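PDB 2WSI: flavin adenine dinucleotide synthase from Saccharomyces cerevisiae, which catalyses the transfer of an adenylyl group from ATP to flavin mononucleotide, forming the coenzyme FAD and releasing diphosphate. Local coordinates for residues L3-T14 / L71-E79. Numbering follows the deposited sequence.
Sequences LSKAAEMCYEIT and LLYLSCLWE
Tyr11 and Ser75 bring their CA atoms to 3.9 Å where helix 3-14 crosses helix 71-79, the axes approaching to 7.1 Å at a signed angle of -106°. Small residues at the crossing allow this closeness: Ala7 CB rests 3.5 Å from Leu74 O, and Ser75 OG lies 3.3 Å from Tyr11 CA. The packing is knobs-into-holes, with Leu74 seated among Leu3, Ala6, Ala7 and Cys10, and Trp78 among Ser4, Ala7, Glu8 and Tyr11. Helix 71-79 belongs to the PAPS reductase-like domain, whose parallel strands include 102-106, on which Leu77 also packs; helix 3-14 lies across helix 71-79. With CG anti to the backbone N (chi1 -177°), Trp78 lays its indole alongside Glu8, whose CB stands 3.5 Å above the centre of the six-membered ring, a CH-pi contact almost on the ring normal. Trp78 CD1 lies over one face of the Tyr11 ring, 3.3 Å from its CG, the planes 45° apart. Replacing Trp78 with alanine is likely to empty the hole between Ser4, Ala7, Glu8 and Tyr11, leaving the tyrosine ring less confined. Farther along, Thr14 OG1 and Thr14 N grip Cys10 O from opposite faces of its carbonyl plane, and Thr14 CG2 meets Leu72 CD2.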
loop_
_atom_site.group_PDB
_atom_site.type_symbol
_atom_site.label_atom_id
_atom_site.label_comp_id
_atom_site.label_asym_id
_atom_site.label_seq_id
_atom_site.Cartn_x
_atom_site.Cartn_y
_atom_site.Cartn_z
ATOM N N LEU A 3 5.580 -1.261 -17.391
ATOM C CA LEU A 3 5.379 -0.128 -16.473
ATOM C C LEU A 3 4.438 0.941 -17.024
ATOM O O LEU A 3 3.592 1.449 -16.295
ATOM C CB LEU A 3 6.721 0.498 -16.098
ATOM C CG LEU A 3 6.638 1.620 -15.056
ATOM C CD1 LEU A 3 6.058 1.115 -13.714
ATOM C CD2 LEU A 3 8.022 2.202 -14.855
ATOM N N SER A 4 4.552 1.284 -18.303
ATOM C CA SER A 4 3.654 2.296 -18.870
ATOM C C SER A 4 2.204 1.851 -18.765
ATOM O O SER A 4 1.318 2.672 -18.483
ATOM C CB SER A 4 3.979 2.594 -20.344
ATOM O OG SER A 4 3.716 1.462 -21.152
ATOM N N LYS A 5 1.950 0.563 -18.982
ATOM C CA LYS A 5 0.579 0.034 -18.876
ATOM C C LYS A 5 0.083 0.016 -17.444
ATOM O O LYS A 5 -1.075 0.300 -17.209
ATOM C CB LYS A 5 0.441 -1.384 -19.440
ATOM C CG LYS A 5 0.987 -1.566 -20.857
ATOM C CD LYS A 5 0.189 -0.803 -21.901
ATOM C CE LYS A 5 -1.270 -1.274 -21.967
ATOM N NZ LYS A 5 -2.071 -0.541 -23.021
ATOM N N ALA A 6 0.950 -0.341 -16.499
ATOM C CA ALA A 6 0.563 -0.321 -15.093
ATOM C C ALA A 6 0.245 1.102 -14.681
ATOM O O ALA A 6 -0.717 1.339 -13.937
ATOM C CB ALA A 6 1.689 -0.888 -14.210
ATOM N N ALA A 7 1.074 2.041 -15.127
ATOM C CA ALA A 7 0.883 3.448 -14.753
ATOM C C ALA A 7 -0.434 3.974 -15.326
ATOM O O ALA A 7 -1.248 4.587 -14.608
ATOM C CB ALA A 7 2.074 4.305 -15.191
ATOM N N GLU A 8 -0.669 3.716 -16.610
ATOM C CA GLU A 8 -1.915 4.170 -17.248
ATOM C C GLU A 8 -3.149 3.515 -16.602
ATOM O O GLU A 8 -4.157 4.167 -16.366
ATOM C CB GLU A 8 -1.898 3.880 -18.773
ATOM C CG GLU A 8 -2.934 4.687 -19.519
ATOM C CD GLU A 8 -4.295 4.012 -19.576
ATOM O OE1 GLU A 8 -4.367 2.764 -19.437
ATOM O OE2 GLU A 8 -5.298 4.734 -19.796
ATOM N N MET A 9 -3.054 2.222 -16.294
ATOM C CA MET A 9 -4.135 1.527 -15.599
ATOM C C MET A 9 -4.436 2.198 -14.243
ATOM O O MET A 9 -5.588 2.509 -13.932
ATOM C CB MET A 9 -3.798 0.033 -15.395
ATOM C CG MET A 9 -4.935 -0.758 -14.627
ATOM S SD MET A 9 -4.520 -2.499 -14.242
ATOM C CE MET A 9 -3.294 -2.235 -12.936
ATOM N N CYS A 10 -3.406 2.434 -13.439
ATOM C CA CYS A 10 -3.613 3.025 -12.109
ATOM C C CYS A 10 -4.172 4.454 -12.247
ATOM O O CYS A 10 -5.008 4.916 -11.466
ATOM C CB CYS A 10 -2.284 3.015 -11.355
ATOM S SG CYS A 10 -1.830 1.315 -10.830
ATOM N N TYR A 11 -3.723 5.143 -13.281
ATOM C CA TYR A 11 -4.252 6.456 -13.593
ATOM C C TYR A 11 -5.753 6.386 -13.852
ATOM O O TYR A 11 -6.503 7.236 -13.360
ATOM C CB TYR A 11 -3.532 7.082 -14.798
ATOM C CG TYR A 11 -4.175 8.383 -15.208
ATOM C CD1 TYR A 11 -3.867 9.577 -14.538
ATOM C CD2 TYR A 11 -5.103 8.426 -16.237
ATOM C CE1 TYR A 11 -4.492 10.792 -14.884
ATOM C CE2 TYR A 11 -5.725 9.642 -16.600
ATOM C CZ TYR A 11 -5.406 10.808 -15.926
ATOM O OH TYR A 11 -5.996 11.999 -16.292
ATOM N N GLU A 12 -6.193 5.383 -14.620
ATOM C CA GLU A 12 -7.624 5.250 -14.927
ATOM C C GLU A 12 -8.396 4.937 -13.655
ATOM O O GLU A 12 -9.505 5.439 -13.446
ATOM C CB GLU A 12 -7.880 4.135 -15.966
ATOM C CG GLU A 12 -7.276 4.416 -17.345
ATOM C CD GLU A 12 -7.596 3.325 -18.372
ATOM O OE1 GLU A 12 -8.130 2.253 -18.001
ATOM O OE2 GLU A 12 -7.317 3.536 -19.570
ATOM N N ILE A 13 -7.807 4.109 -12.801
ATOM C CA ILE A 13 -8.481 3.696 -11.566
ATOM C C ILE A 13 -8.694 4.894 -10.675
ATOM O O ILE A 13 -9.762 5.090 -10.115
ATOM C CB ILE A 13 -7.681 2.588 -10.838
ATOM C CG1 ILE A 13 -7.837 1.264 -11.603
ATOM C CG2 ILE A 13 -8.171 2.391 -9.395
ATOM C CD1 ILE A 13 -6.917 0.114 -11.100
ATOM N N THR A 14 -7.657 5.690 -10.530
ATOM C CA THR A 14 -7.693 6.804 -9.620
ATOM C C THR A 14 -8.638 7.865 -10.183
ATOM O O THR A 14 -9.478 8.403 -9.477
ATOM C CB THR A 14 -6.265 7.339 -9.414
ATOM O OG1 THR A 14 -5.452 6.259 -8.899
ATOM C CG2 THR A 14 -6.262 8.491 -8.416
ATOM N N LEU A 71 -0.402 2.190 -6.014
ATOM C CA LEU A 71 -1.377 2.511 -7.056
ATOM C C LEU A 71 -1.426 4.022 -7.304
ATOM O O LEU A 71 -1.414 4.449 -8.444
ATOM C CB LEU A 71 -2.782 2.000 -6.716
ATOM C CG LEU A 71 -2.969 0.504 -6.489
ATOM C CD1 LEU A 71 -4.424 0.220 -6.096
ATOM C CD2 LEU A 71 -2.564 -0.301 -7.725
ATOM N N LEU A 72 -1.468 4.831 -6.245
ATOM C CA LEU A 72 -1.466 6.302 -6.402
ATOM C C LEU A 72 -0.176 6.815 -7.058
ATOM O O LEU A 72 -0.189 7.722 -7.890
ATOM C CB LEU A 72 -1.679 6.997 -5.045
ATOM C CG LEU A 72 -3.025 6.630 -4.422
ATOM C CD1 LEU A 72 -3.045 7.149 -2.985
ATOM C CD2 LEU A 72 -4.173 7.201 -5.262
ATOM N N TYR A 73 0.938 6.202 -6.688
ATOM C CA TYR A 73 2.249 6.591 -7.173
ATOM C C TYR A 73 2.322 6.326 -8.679
ATOM O O TYR A 73 2.786 7.175 -9.451
ATOM C CB TYR A 73 3.297 5.741 -6.456
ATOM C CG TYR A 73 4.732 6.189 -6.632
ATOM C CD1 TYR A 73 5.259 7.189 -5.813
ATOM C CD2 TYR A 73 5.565 5.599 -7.562
ATOM C CE1 TYR A 73 6.564 7.589 -5.915
ATOM C CE2 TYR A 73 6.904 5.997 -7.697
ATOM C CZ TYR A 73 7.396 6.997 -6.848
ATOM O OH TYR A 73 8.706 7.424 -6.903
ATOM N N LEU A 74 1.830 5.162 -9.096
ATOM C CA LEU A 74 1.819 4.803 -10.519
ATOM C C LEU A 74 0.900 5.725 -11.288
ATOM O O LEU A 74 1.216 6.141 -12.395
ATOM C CB LEU A 74 1.377 3.335 -10.711
ATOM C CG LEU A 74 2.479 2.346 -10.274
ATOM C CD1 LEU A 74 1.933 0.949 -10.112
ATOM C CD2 LEU A 74 3.649 2.400 -11.262
ATOM N N SER A 75 -0.243 6.050 -10.701
ATOM C CA SER A 75 -1.110 7.043 -11.318
ATOM C C SER A 75 -0.387 8.371 -11.551
ATOM O O SER A 75 -0.480 8.970 -12.637
ATOM C CB SER A 75 -2.352 7.266 -10.455
ATOM O OG SER A 75 -3.162 8.262 -11.043
ATOM N N CYS A 76 0.345 8.833 -10.547
ATOM C CA CYS A 76 1.123 10.076 -10.684
ATOM C C CYS A 76 2.297 9.932 -11.640
ATOM O O CYS A 76 2.727 10.908 -12.293
ATOM C CB CYS A 76 1.628 10.529 -9.320
ATOM S SG CYS A 76 0.267 11.093 -8.272
ATOM N N LEU A 77 2.830 8.720 -11.737
ATOM C CA LEU A 77 3.935 8.484 -12.682
ATOM C C LEU A 77 3.433 8.688 -14.130
ATOM O O LEU A 77 4.122 9.271 -14.996
ATOM C CB LEU A 77 4.497 7.067 -12.468
ATOM C CG LEU A 77 5.680 6.708 -13.350
ATOM C CD1 LEU A 77 6.797 7.688 -13.096
ATOM C CD2 LEU A 77 6.147 5.248 -13.104
ATOM N N TRP A 78 2.227 8.210 -14.394
ATOM C CA TRP A 78 1.616 8.397 -15.711
ATOM C C TRP A 78 1.515 9.907 -16.005
ATOM O O TRP A 78 1.993 10.405 -17.040
ATOM C CB TRP A 78 0.233 7.777 -15.725
ATOM C CG TRP A 78 -0.462 7.837 -17.060
ATOM C CD1 TRP A 78 -1.636 8.508 -17.360
ATOM C CD2 TRP A 78 -0.066 7.167 -18.264
ATOM N NE1 TRP A 78 -1.976 8.297 -18.687
ATOM C CE2 TRP A 78 -1.030 7.478 -19.260
ATOM C CE3 TRP A 78 1.028 6.358 -18.611
ATOM C CZ2 TRP A 78 -0.925 7.004 -20.576
ATOM C CZ3 TRP A 78 1.126 5.887 -19.913
ATOM C CH2 TRP A 78 0.156 6.211 -20.881
ATOM N N GLU A 79 0.903 10.636 -15.083
ATOM C CA GLU A 79 0.758 12.095 -15.261
ATOM C C GLU A 79 2.117 12.813 -15.398
ATOM O O GLU A 79 2.274 13.736 -16.191
ATOM C CB GLU A 79 -0.076 12.682 -14.099
ATOM C CG GLU A 79 -0.368 14.175 -14.243
ATOM C CD GLU A 79 -1.506 14.649 -13.342
ATOM O OE1 GLU A 79 -2.404 13.840 -13.028
ATOM O OE2 GLU A 79 -1.486 15.832 -12.949
#